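Local coordinates for protein syndapin (Drosophila melanogaster, PDB 3I2W) that probably takes part in endocytosis and the internalization of plasma membrane proteins, binding phospholipids, and is represented by its dimeric F-BAR domain, at residues L73-R78 and P249-E254; N92-Q97 and F234-C239; R12-I17 and K114-L119. All blocks are in the same frame, centred on the assembly; numbering follows the deposited sequence.

Contact 1. Residues L73-R78 and P249-E254; sequences LTESER and PQIYEE
Ile-251 meets the 73-78 helix segment with both branches. Its CG1 packs against Arg-78 CB at 3.3 Å. The other branch, CG2, lies 4.2 Å from Glu-75 CG and sits over one face of the neighbouring Tyr-252 ring, offset toward its rim. Tyr-252 itself reaches across with its phenol, and its OH donates to Glu-75 OE2 at 2.5 Å. That oxygen accepts with its anti lone pair, the one turned away from OE1, and the carboxylate stands 67° from the ring plane. Glu-75 gets there by holding CG anti to its backbone N and then bending at chi2 (-106°). The second oxygen, OE1, is salt-bridged to Arg-34 of the second subunit, a charge likely to keep the buried carboxylate ionised. At Glu-254 the chemistry changes: OE1 lies 3.4 Å from Arg-78 NE, but well out of the guanidinium plane, leaving a salt bridge of charges alone, with no N-H directed at the oxygen. Thr-74 CG2 lies near one face of that guanidinium and 4.1 Å from Glu-254 OE1. The short segments run antiparallel with axes 9.9 Å apart, helix 247-260 thus lying along helix 63-105 in the helical bundle of the F-BAR domain. Ser-76 turns away from this contact to touch Trp-48 and Ser-49 of helix 11-58, and Leu-73 rests on Ser-49 and Trp-52, so helix 63-105 is packed between the two.

Contact 2. Residues N92-Q97 and F234-C239; sequences NDVNSQ and FNVHSC
Val-94 and Asn-235 bring their CA atoms to 6.7 Å where two antiparallel helix segments cross at -158°, their axes 9.7 Å apart. This is helix-to-helix packing within the long bundle of the F-BAR domain, between helices 63-105 and 169-240; the first makes a wider, pi-type turn at 92-95. Val-94 is the apolar centre, its two methyls dividing the work. Val-94 CG1, anti to the backbone N (chi1 -175°), meets Val-236 CG2 at 4.1 Å, the two valines crossing at about a right angle. Val-94 CG2 goes the other way, to Cys-239 SG at 3.7 Å, and also touches the CB of Asn-235. Ile-31 of helix 11-58 packs on both Val-94 and Val-236, making this a three-helix junction. His-237, which takes no part in the contact, donates from NE2 to Tyr-252 O of the second subunit. The polar flank belongs to two amides. Those of Gln-97 and Asn-235 lie nearly coplanar although their side chains cross at about a right angle. Gln-97 NE2 points straight at Asn-235 OD1 over 3.0 Å, the acceptor lying in the plane of the glutamine amide. The same nitrogen also donates back into its own helix, to Asp-93 O at 3.2 Å from above the carbonyl plane, and these two bonds together fix the rotation of the Gln-97 amide.

Contact 3. Residues R12-I17 and K114-L119; sequences RTTKRI and KERKDL
Arg-116 lies across the 12-17 helix segment, and nearly every atom of its side chain finds something there. Arg-116 CB is 4.2 Å from Ile-17 CG2. With CG anti to the backbone N (chi1 -161°) and the chain extended as far as NE, the methylenes pass over the backbone: Arg-116 CG comes to 3.5 Å from Thr-14 O, and CD follows along the same carbonyl oxygen. Beyond them the guanidinium lays one face over the backbone of Lys-15, whose CA sits beneath its centre, 3.9 Å from Arg-116 CZ. At the tip, Arg-116 NH2 brushes Lys-15 CB at 4.0 Å. The charge is met at NE by Glu-120 and at NH1 by Glu-18, both salt bridges. A leucine here would probably leave those two glutamates without their cationic mate and the Lys-15 backbone without the flat group that lies over it.

The segments are nearly antiparallel, 160° between their directions, and join helix 11-58 to the start of helix 114-159 in the helical bundle of the F-BAR domain. Glu-115, just past the small two-stranded hairpin, holds His-107 N with its OE1. Next to the arginine, Ile-17 fills the apolar side of the contact. Its CD1 reaches Glu-115 O at 3.6 Å and Leu-119 CB at 4.3 Å, while its CG2 lies 4.1 Å from Glu-115 CB. Thr-14 hydroxyl OG1 is hydrogen-bonded to Lys-11 O and to Glu-120 OE2, the carboxylate oxygen that also pairs with Arg-116 NE.

How the contacts relate
All three contacts are antiparallel helix pairs inside one F-BAR domain, each partly buried: buried Ile-251, Val-94 and Ile-17 mix with more open polar residues, such as exposed Arg-78 in contact 1 and Lys-15 in contact 3. Contacts 1 and 2 share helix 63-105, their centres 25 Å apart; contact 3 uses helices 11-58 and 114-159. Contact 1 lies about 39 Å from the chain centre, contacts 2 and 3 about 17 and 14 Å. Their chemistry differs too: a hydrogen bond to a carboxylate and a charge pair hold contact 1, methyls and paired amides contact 2, and contact 3 relies on isoleucine and arginine packing. The second subunit comes within reach of all three.

Contact 1. Residues L73-R78 and P249-E254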
loop_
_atom_site.group_PDB
_atom_site.type_symbol
_atom_site.label_atom_id
_atom_site.label_comp_id
_atom_site.label_asym_id
_atom_site.label_seq_id
_atom_site.Cartn_x
_atom_site.Cartn_y
_atom_site.Cartn_z
ATOM N N LEU B 73 3.189 -18.538 6.223
ATOM C CA LEU B 73 2.779 -18.448 4.824
ATOM C C LEU B 73 1.253 -18.454 4.708
ATOM O O LEU B 73 0.671 -17.777 3.870
ATOM C CB LEU B 73 3.388 -19.596 3.999
ATOM C CG LEU B 73 4.892 -19.972 4.150
ATOM C CD1 LEU B 73 5.236 -20.995 3.134
ATOM C CD2 LEU B 73 5.913 -18.846 3.998
ATOM N N THR B 74 0.605 -19.237 5.545
ATOM C CA THR B 74 -0.830 -19.194 5.637
ATOM C C THR B 74 -1.321 -17.799 6.085
ATOM O O THR B 74 -2.223 -17.289 5.484
ATOM C CB THR B 74 -1.310 -20.333 6.534
ATOM O OG1 THR B 74 -1.404 -21.497 5.719
ATOM C CG2 THR B 74 -2.655 -20.065 7.141
ATOM N N GLU B 75 -0.694 -17.206 7.114
ATOM C CA GLU B 75 -0.959 -15.830 7.576
ATOM C C GLU B 75 -0.984 -14.827 6.433
ATOM O O GLU B 75 -1.939 -14.081 6.257
ATOM C CB GLU B 75 0.117 -15.353 8.513
ATOM C CG GLU B 75 -0.222 -14.060 9.123
ATOM C CD GLU B 75 0.537 -12.814 8.591
ATOM O OE1 GLU B 75 1.485 -12.900 7.761
ATOM O OE2 GLU B 75 0.152 -11.711 9.091
ATOM N N SER B 76 0.076 -14.815 5.659
ATOM C CA SER B 76 0.199 -13.855 4.636
ATOM C C SER B 76 -0.835 -14.154 3.544
ATOM O O SER B 76 -1.098 -13.319 2.679
ATOM C CB SER B 76 1.607 -13.941 4.079
ATOM O OG SER B 76 1.771 -15.161 3.364
ATOM N N GLU B 77 -1.401 -15.350 3.538
ATOM C CA GLU B 77 -2.326 -15.628 2.476
ATOM C C GLU B 77 -3.681 -15.028 2.806
ATOM O O GLU B 77 -4.340 -14.402 1.979
ATOM C CB GLU B 77 -2.337 -17.117 2.101
ATOM C CG GLU B 77 -1.379 -17.306 0.910
ATOM C CD GLU B 77 -1.154 -18.741 0.397
ATOM O OE1 GLU B 77 -0.305 -18.866 -0.552
ATOM O OE2 GLU B 77 -1.783 -19.729 0.906
ATOM N N ARG B 78 -4.042 -15.180 4.061
ATOM C CA ARG B 78 -5.244 -14.665 4.590
ATOM C C ARG B 78 -5.165 -13.139 4.580
ATOM O O ARG B 78 -6.172 -12.465 4.398
ATOM C CB ARG B 78 -5.414 -15.171 6.023
ATOM C CG ARG B 78 -5.645 -16.678 6.225
ATOM C CD ARG B 78 -7.136 -17.098 6.235
ATOM N NE ARG B 78 -7.239 -18.554 6.448
ATOM C CZ ARG B 78 -6.735 -19.500 5.635
ATOM N NH1 ARG B 78 -6.086 -19.172 4.511
ATOM N NH2 ARG B 78 -6.893 -20.777 5.956
ATOM N N PRO B 249 -8.945 -10.925 13.662
ATOM C CA PRO B 249 -8.650 -11.690 14.881
ATOM C C PRO B 249 -8.426 -13.157 14.577
ATOM O O PRO B 249 -7.442 -13.720 14.989
ATOM C CB PRO B 249 -9.914 -11.497 15.741
ATOM C CG PRO B 249 -10.390 -10.229 15.329
ATOM C CD PRO B 249 -10.248 -10.262 13.817
ATOM N N GLN B 250 -9.302 -13.753 13.796
ATOM C CA GLN B 250 -9.209 -15.168 13.560
ATOM C C GLN B 250 -7.870 -15.615 12.862
ATOM O O GLN B 250 -7.235 -16.507 13.345
ATOM C CB GLN B 250 -10.422 -15.576 12.783
ATOM C CG GLN B 250 -10.569 -17.077 12.577
ATOM C CD GLN B 250 -11.473 -17.412 11.366
ATOM O OE1 GLN B 250 -12.311 -16.584 10.927
ATOM N NE2 GLN B 250 -11.300 -18.620 10.822
ATOM N N ILE B 251 -7.456 -15.002 11.747
ATOM C CA ILE B 251 -6.116 -15.140 11.180
ATOM C C ILE B 251 -4.962 -15.286 12.203
ATOM O O ILE B 251 -4.189 -16.222 12.102
ATOM C CB ILE B 251 -5.804 -13.943 10.296
ATOM C CG1 ILE B 251 -6.449 -14.117 8.971
ATOM C CG2 ILE B 251 -4.336 -13.827 10.019
ATOM C CD1 ILE B 251 -7.456 -13.129 8.687
ATOM N N TYR B 252 -4.867 -14.368 13.165
ATOM C CA TYR B 252 -3.873 -14.443 14.217
ATOM C C TYR B 252 -4.161 -15.563 15.237
ATOM O O TYR B 252 -3.282 -16.309 15.553
ATOM C CB TYR B 252 -3.561 -13.053 14.798
ATOM C CG TYR B 252 -2.996 -12.272 13.674
ATOM C CD1 TYR B 252 -1.649 -12.295 13.370
ATOM C CD2 TYR B 252 -3.828 -11.625 12.799
ATOM C CE1 TYR B 252 -1.159 -11.640 12.263
ATOM C CE2 TYR B 252 -3.344 -10.983 11.702
ATOM C CZ TYR B 252 -2.030 -11.007 11.424
ATOM O OH TYR B 252 -1.631 -10.348 10.274
ATOM N N GLU B 253 -5.381 -15.712 15.703
ATOM C CA GLU B 253 -5.704 -16.800 16.556
ATOM C C GLU B 253 -5.150 -18.132 15.972
ATOM O O GLU B 253 -4.474 -18.909 16.639
ATOM C CB GLU B 253 -7.232 -16.867 16.707
ATOM C CG GLU B 253 -7.670 -18.063 17.585
ATOM C CD GLU B 253 -9.185 -17.999 17.966
ATOM O OE1 GLU B 253 -9.938 -17.139 17.327
ATOM O OE2 GLU B 253 -9.629 -18.808 18.900
ATOM N N GLU B 254 -5.436 -18.358 14.704
ATOM C CA GLU B 254 -5.189 -19.609 14.059
ATOM C C GLU B 254 -3.720 -19.741 13.788
ATOM O O GLU B 254 -3.112 -20.786 13.970
ATOM C CB GLU B 254 -5.934 -19.631 12.753
ATOM C CG GLU B 254 -5.140 -20.303 11.632
ATOM C CD GLU B 254 -5.786 -20.232 10.203
ATOM O OE1 GLU B 254 -5.891 -19.172 9.550
ATOM O OE2 GLU B 254 -6.134 -21.294 9.688
#

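Contact 2. Residues N92-Q97 and F234-C239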
loop_
_atom_site.group_PDB
_atom_site.type_symbol
_atom_site.label_atom_id
_atom_site.label_comp_id
_atom_site.label_asym_id
_atom_site.label_seq_id
_atom_site.Cartn_x
_atom_site.Cartn_y
_atom_site.Cartn_z
ATOM N N ASN B 92 -15.715 -1.906 -6.842
ATOM C CA ASN B 92 -17.047 -2.227 -7.340
ATOM C C ASN B 92 -18.111 -1.768 -6.422
ATOM O O ASN B 92 -19.219 -1.688 -6.856
ATOM C CB ASN B 92 -17.290 -3.714 -7.608
ATOM C CG ASN B 92 -16.071 -4.443 -8.177
ATOM O OD1 ASN B 92 -15.451 -3.975 -9.106
ATOM N ND2 ASN B 92 -15.743 -5.605 -7.606
ATOM N N ASP B 93 -17.826 -1.535 -5.145
ATOM C CA ASP B 93 -18.774 -0.781 -4.334
ATOM C C ASP B 93 -18.586 0.734 -4.634
ATOM O O ASP B 93 -19.549 1.440 -4.953
ATOM C CB ASP B 93 -18.670 -1.071 -2.820
ATOM C CG ASP B 93 -19.127 -2.532 -2.407
ATOM O OD1 ASP B 93 -19.829 -3.247 -3.190
ATOM O OD2 ASP B 93 -18.780 -2.950 -1.250
ATOM N N VAL B 94 -17.363 1.237 -4.560
ATOM C CA VAL B 94 -17.215 2.660 -4.511
ATOM C C VAL B 94 -17.021 3.273 -5.889
ATOM O O VAL B 94 -17.797 4.115 -6.307
ATOM C CB VAL B 94 -16.114 3.052 -3.548
ATOM C CG1 VAL B 94 -16.056 4.551 -3.403
ATOM C CG2 VAL B 94 -16.389 2.428 -2.198
ATOM N N ASN B 95 -16.014 2.852 -6.632
ATOM C CA ASN B 95 -15.800 3.550 -7.862
ATOM C C ASN B 95 -17.016 3.530 -8.803
ATOM O O ASN B 95 -17.328 4.525 -9.349
ATOM C CB ASN B 95 -14.466 3.197 -8.525
ATOM C CG ASN B 95 -13.400 4.235 -8.255
ATOM O OD1 ASN B 95 -13.649 5.231 -7.587
ATOM N ND2 ASN B 95 -12.188 3.983 -8.710
ATOM N N SER B 96 -17.695 2.407 -8.959
ATOM C CA SER B 96 -18.874 2.273 -9.830
ATOM C C SER B 96 -19.979 3.246 -9.443
ATOM O O SER B 96 -20.715 3.755 -10.313
ATOM C CB SER B 96 -19.471 0.894 -9.644
ATOM O OG SER B 96 -19.787 0.783 -8.251
ATOM N N GLN B 97 -20.125 3.488 -8.145
ATOM C CA GLN B 97 -21.135 4.417 -7.720
ATOM C C GLN B 97 -20.822 5.763 -8.324
ATOM O O GLN B 97 -21.664 6.371 -8.889
ATOM C CB GLN B 97 -21.097 4.568 -6.239
ATOM C CG GLN B 97 -21.997 3.689 -5.484
ATOM C CD GLN B 97 -22.014 4.113 -4.019
ATOM O OE1 GLN B 97 -22.943 4.798 -3.609
ATOM N NE2 GLN B 97 -20.970 3.782 -3.251
ATOM N N PHE B 234 -17.202 8.381 3.234
ATOM C CA PHE B 234 -17.513 7.372 4.252
ATOM C C PHE B 234 -17.490 5.974 3.679
ATOM O O PHE B 234 -17.035 5.022 4.330
ATOM C CB PHE B 234 -18.904 7.558 4.833
ATOM C CG PHE B 234 -19.032 8.693 5.849
ATOM C CD1 PHE B 234 -18.270 8.728 7.000
ATOM C CD2 PHE B 234 -19.970 9.680 5.675
ATOM C CE1 PHE B 234 -18.410 9.749 7.935
ATOM C CE2 PHE B 234 -20.117 10.700 6.626
ATOM C CZ PHE B 234 -19.331 10.728 7.746
ATOM N N ASN B 235 -17.989 5.806 2.471
ATOM C CA ASN B 235 -18.002 4.495 1.893
ATOM C C ASN B 235 -16.569 4.022 1.739
ATOM O O ASN B 235 -16.288 2.883 1.999
ATOM C CB ASN B 235 -18.672 4.534 0.543
ATOM C CG ASN B 235 -20.185 4.668 0.631
ATOM O OD1 ASN B 235 -20.857 4.733 -0.375
ATOM N ND2 ASN B 235 -20.712 4.712 1.807
ATOM N N VAL B 236 -15.664 4.905 1.331
ATOM C CA VAL B 236 -14.265 4.587 1.209
ATOM C C VAL B 236 -13.787 4.116 2.565
ATOM O O VAL B 236 -13.255 2.978 2.707
ATOM C CB VAL B 236 -13.427 5.798 0.833
ATOM C CG1 VAL B 236 -11.994 5.413 0.820
ATOM C CG2 VAL B 236 -13.756 6.267 -0.535
ATOM N N HIS B 237 -13.987 4.976 3.555
ATOM C CA HIS B 237 -13.662 4.665 4.910
ATOM C C HIS B 237 -14.089 3.248 5.252
ATOM O O HIS B 237 -13.267 2.450 5.545
ATOM C CB HIS B 237 -14.338 5.669 5.792
ATOM C CG HIS B 237 -14.012 5.526 7.242
ATOM N ND1 HIS B 237 -14.687 4.658 8.071
ATOM C CD2 HIS B 237 -13.126 6.188 8.023
ATOM C CE1 HIS B 237 -14.192 4.754 9.288
ATOM N NE2 HIS B 237 -13.246 5.679 9.290
ATOM N N SER B 238 -15.363 2.902 5.187
ATOM C CA SER B 238 -15.758 1.465 5.330
ATOM C C SER B 238 -14.883 0.437 4.692
ATOM O O SER B 238 -14.620 -0.597 5.260
ATOM C CB SER B 238 -17.139 1.232 4.772
ATOM O OG SER B 238 -17.891 2.082 5.585
ATOM N N CYS B 239 -14.495 0.688 3.457
ATOM C CA CYS B 239 -13.689 -0.280 2.755
ATOM C C CYS B 239 -12.344 -0.476 3.404
ATOM O O CYS B 239 -11.805 -1.535 3.337
ATOM C CB CYS B 239 -13.433 0.181 1.345
ATOM S SG CYS B 239 -14.854 0.235 0.410
#

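Contact 3. Residues R12-I17 and K114-L119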
loop_
_atom_site.group_PDB
_atom_site.type_symbol
_atom_site.label_atom_id
_atom_site.label_comp_id
_atom_site.label_asym_id
_atom_site.label_seq_id
_atom_site.Cartn_x
_atom_site.Cartn_y
_atom_site.Cartn_z
ATOM N N ARG B 12 -17.275 32.071 -13.092
ATOM C CA ARG B 12 -16.666 31.273 -12.018
ATOM C C ARG B 12 -17.671 30.275 -11.524
ATOM O O ARG B 12 -17.330 29.150 -11.395
ATOM C CB ARG B 12 -16.103 32.117 -10.892
ATOM C CG ARG B 12 -15.385 33.366 -11.459
ATOM C CD ARG B 12 -14.224 33.932 -10.626
ATOM N NE ARG B 12 -14.671 34.607 -9.409
ATOM C CZ ARG B 12 -15.109 35.858 -9.375
ATOM N NH1 ARG B 12 -15.173 36.578 -10.488
ATOM N NH2 ARG B 12 -15.485 36.392 -8.224
ATOM N N THR B 13 -18.940 30.628 -11.399
ATOM C CA THR B 13 -19.916 29.668 -10.919
ATOM C C THR B 13 -20.194 28.565 -11.921
ATOM O O THR B 13 -20.321 27.399 -11.540
ATOM C CB THR B 13 -21.175 30.358 -10.465
ATOM O OG1 THR B 13 -20.838 31.204 -9.373
ATOM C CG2 THR B 13 -22.177 29.381 -9.943
ATOM N N THR B 14 -20.300 28.921 -13.195
ATOM C CA THR B 14 -20.593 27.922 -14.176
ATOM C C THR B 14 -19.339 27.063 -14.342
ATOM O O THR B 14 -19.444 25.864 -14.477
ATOM C CB THR B 14 -21.060 28.492 -15.537
ATOM O OG1 THR B 14 -20.019 29.244 -16.128
ATOM C CG2 THR B 14 -22.172 29.431 -15.378
ATOM N N LYS B 15 -18.142 27.641 -14.269
ATOM C CA LYS B 15 -16.951 26.810 -14.444
ATOM C C LYS B 15 -17.007 25.701 -13.398
ATOM O O LYS B 15 -16.578 24.577 -13.639
ATOM C CB LYS B 15 -15.661 27.642 -14.361
ATOM C CG LYS B 15 -14.394 26.867 -14.447
ATOM C CD LYS B 15 -13.151 27.755 -14.727
ATOM C CE LYS B 15 -11.809 27.077 -14.211
ATOM N NZ LYS B 15 -11.747 26.912 -12.646
ATOM N N ARG B 16 -17.603 26.018 -12.262
ATOM C CA ARG B 16 -17.616 25.107 -11.132
ATOM C C ARG B 16 -18.469 23.853 -11.379
ATOM O O ARG B 16 -18.179 22.818 -10.845
ATOM C CB ARG B 16 -18.029 25.821 -9.837
ATOM C CG ARG B 16 -18.199 24.810 -8.708
ATOM C CD ARG B 16 -18.797 25.368 -7.417
ATOM N NE ARG B 16 -20.124 25.924 -7.616
ATOM C CZ ARG B 16 -20.890 26.390 -6.638
ATOM N NH1 ARG B 16 -20.496 26.298 -5.364
ATOM N NH2 ARG B 16 -22.063 26.918 -6.925
ATOM N N ILE B 17 -19.529 23.969 -12.166
ATOM C CA ILE B 17 -20.242 22.829 -12.662
ATOM C C ILE B 17 -19.295 21.852 -13.286
ATOM O O ILE B 17 -19.340 20.690 -12.935
ATOM C CB ILE B 17 -21.254 23.233 -13.751
ATOM C CG1 ILE B 17 -22.352 24.058 -13.147
ATOM C CG2 ILE B 17 -21.900 22.046 -14.381
ATOM C CD1 ILE B 17 -23.242 24.633 -14.160
ATOM N N LYS B 114 -23.496 19.924 -21.081
ATOM C CA LYS B 114 -24.757 20.531 -21.215
ATOM C C LYS B 114 -25.197 21.231 -19.958
ATOM O O LYS B 114 -25.708 22.309 -20.033
ATOM C CB LYS B 114 -25.726 19.430 -21.596
ATOM C CG LYS B 114 -27.127 19.861 -21.885
ATOM C CD LYS B 114 -27.877 18.691 -22.463
ATOM C CE LYS B 114 -29.389 18.880 -22.301
ATOM N NZ LYS B 114 -29.718 20.245 -22.745
ATOM N N GLU B 115 -24.991 20.657 -18.789
ATOM C CA GLU B 115 -25.356 21.355 -17.585
ATOM C C GLU B 115 -24.647 22.679 -17.439
ATOM O O GLU B 115 -25.233 23.638 -16.954
ATOM C CB GLU B 115 -25.194 20.487 -16.337
ATOM C CG GLU B 115 -26.139 19.253 -16.317
ATOM C CD GLU B 115 -25.758 18.170 -17.352
ATOM O OE1 GLU B 115 -24.759 18.321 -18.075
ATOM O OE2 GLU B 115 -26.445 17.131 -17.440
ATOM N N ARG B 116 -23.411 22.777 -17.889
ATOM C CA ARG B 116 -22.746 24.086 -17.911
ATOM C C ARG B 116 -23.315 25.063 -18.952
ATOM O O ARG B 116 -23.643 26.207 -18.647
ATOM C CB ARG B 116 -21.260 23.880 -18.134
ATOM C CG ARG B 116 -20.411 25.052 -17.743
ATOM C CD ARG B 116 -18.968 24.796 -18.125
ATOM N NE ARG B 116 -18.262 26.062 -18.222
ATOM C CZ ARG B 116 -16.950 26.229 -18.259
ATOM N NH1 ARG B 116 -16.125 25.215 -18.197
ATOM N NH2 ARG B 116 -16.470 27.441 -18.315
ATOM N N LYS B 117 -23.435 24.601 -20.184
ATOM C CA LYS B 117 -23.855 25.423 -21.311
ATOM C C LYS B 117 -25.217 25.995 -21.083
ATOM O O LYS B 117 -25.423 27.163 -21.323
ATOM C CB LYS B 117 -23.921 24.552 -22.552
ATOM C CG LYS B 117 -24.585 25.191 -23.739
ATOM C CD LYS B 117 -23.674 26.186 -24.438
ATOM C CE LYS B 117 -24.458 27.282 -25.173
ATOM N NZ LYS B 117 -23.448 28.124 -25.864
ATOM N N ASP B 118 -26.147 25.168 -20.596
ATOM C CA ASP B 118 -27.493 25.599 -20.310
ATOM C C ASP B 118 -27.510 26.705 -19.300
ATOM O O ASP B 118 -28.223 27.673 -19.457
ATOM C CB ASP B 118 -28.324 24.475 -19.751
ATOM C CG ASP B 118 -28.739 23.471 -20.786
ATOM O OD1 ASP B 118 -28.665 23.760 -21.992
ATOM O OD2 ASP B 118 -29.120 22.338 -20.403
ATOM N N LEU B 119 -26.752 26.571 -18.233
ATOM C CA LEU B 119 -26.792 27.599 -17.233
ATOM C C LEU B 119 -26.027 28.847 -17.568
ATOM O O LEU B 119 -26.192 29.864 -16.911
ATOM C CB LEU B 119 -26.278 27.075 -15.928
ATOM C CG LEU B 119 -27.527 26.682 -15.236
ATOM C CD1 LEU B 119 -27.885 25.316 -15.850
ATOM C CD2 LEU B 119 -27.110 26.529 -13.902
#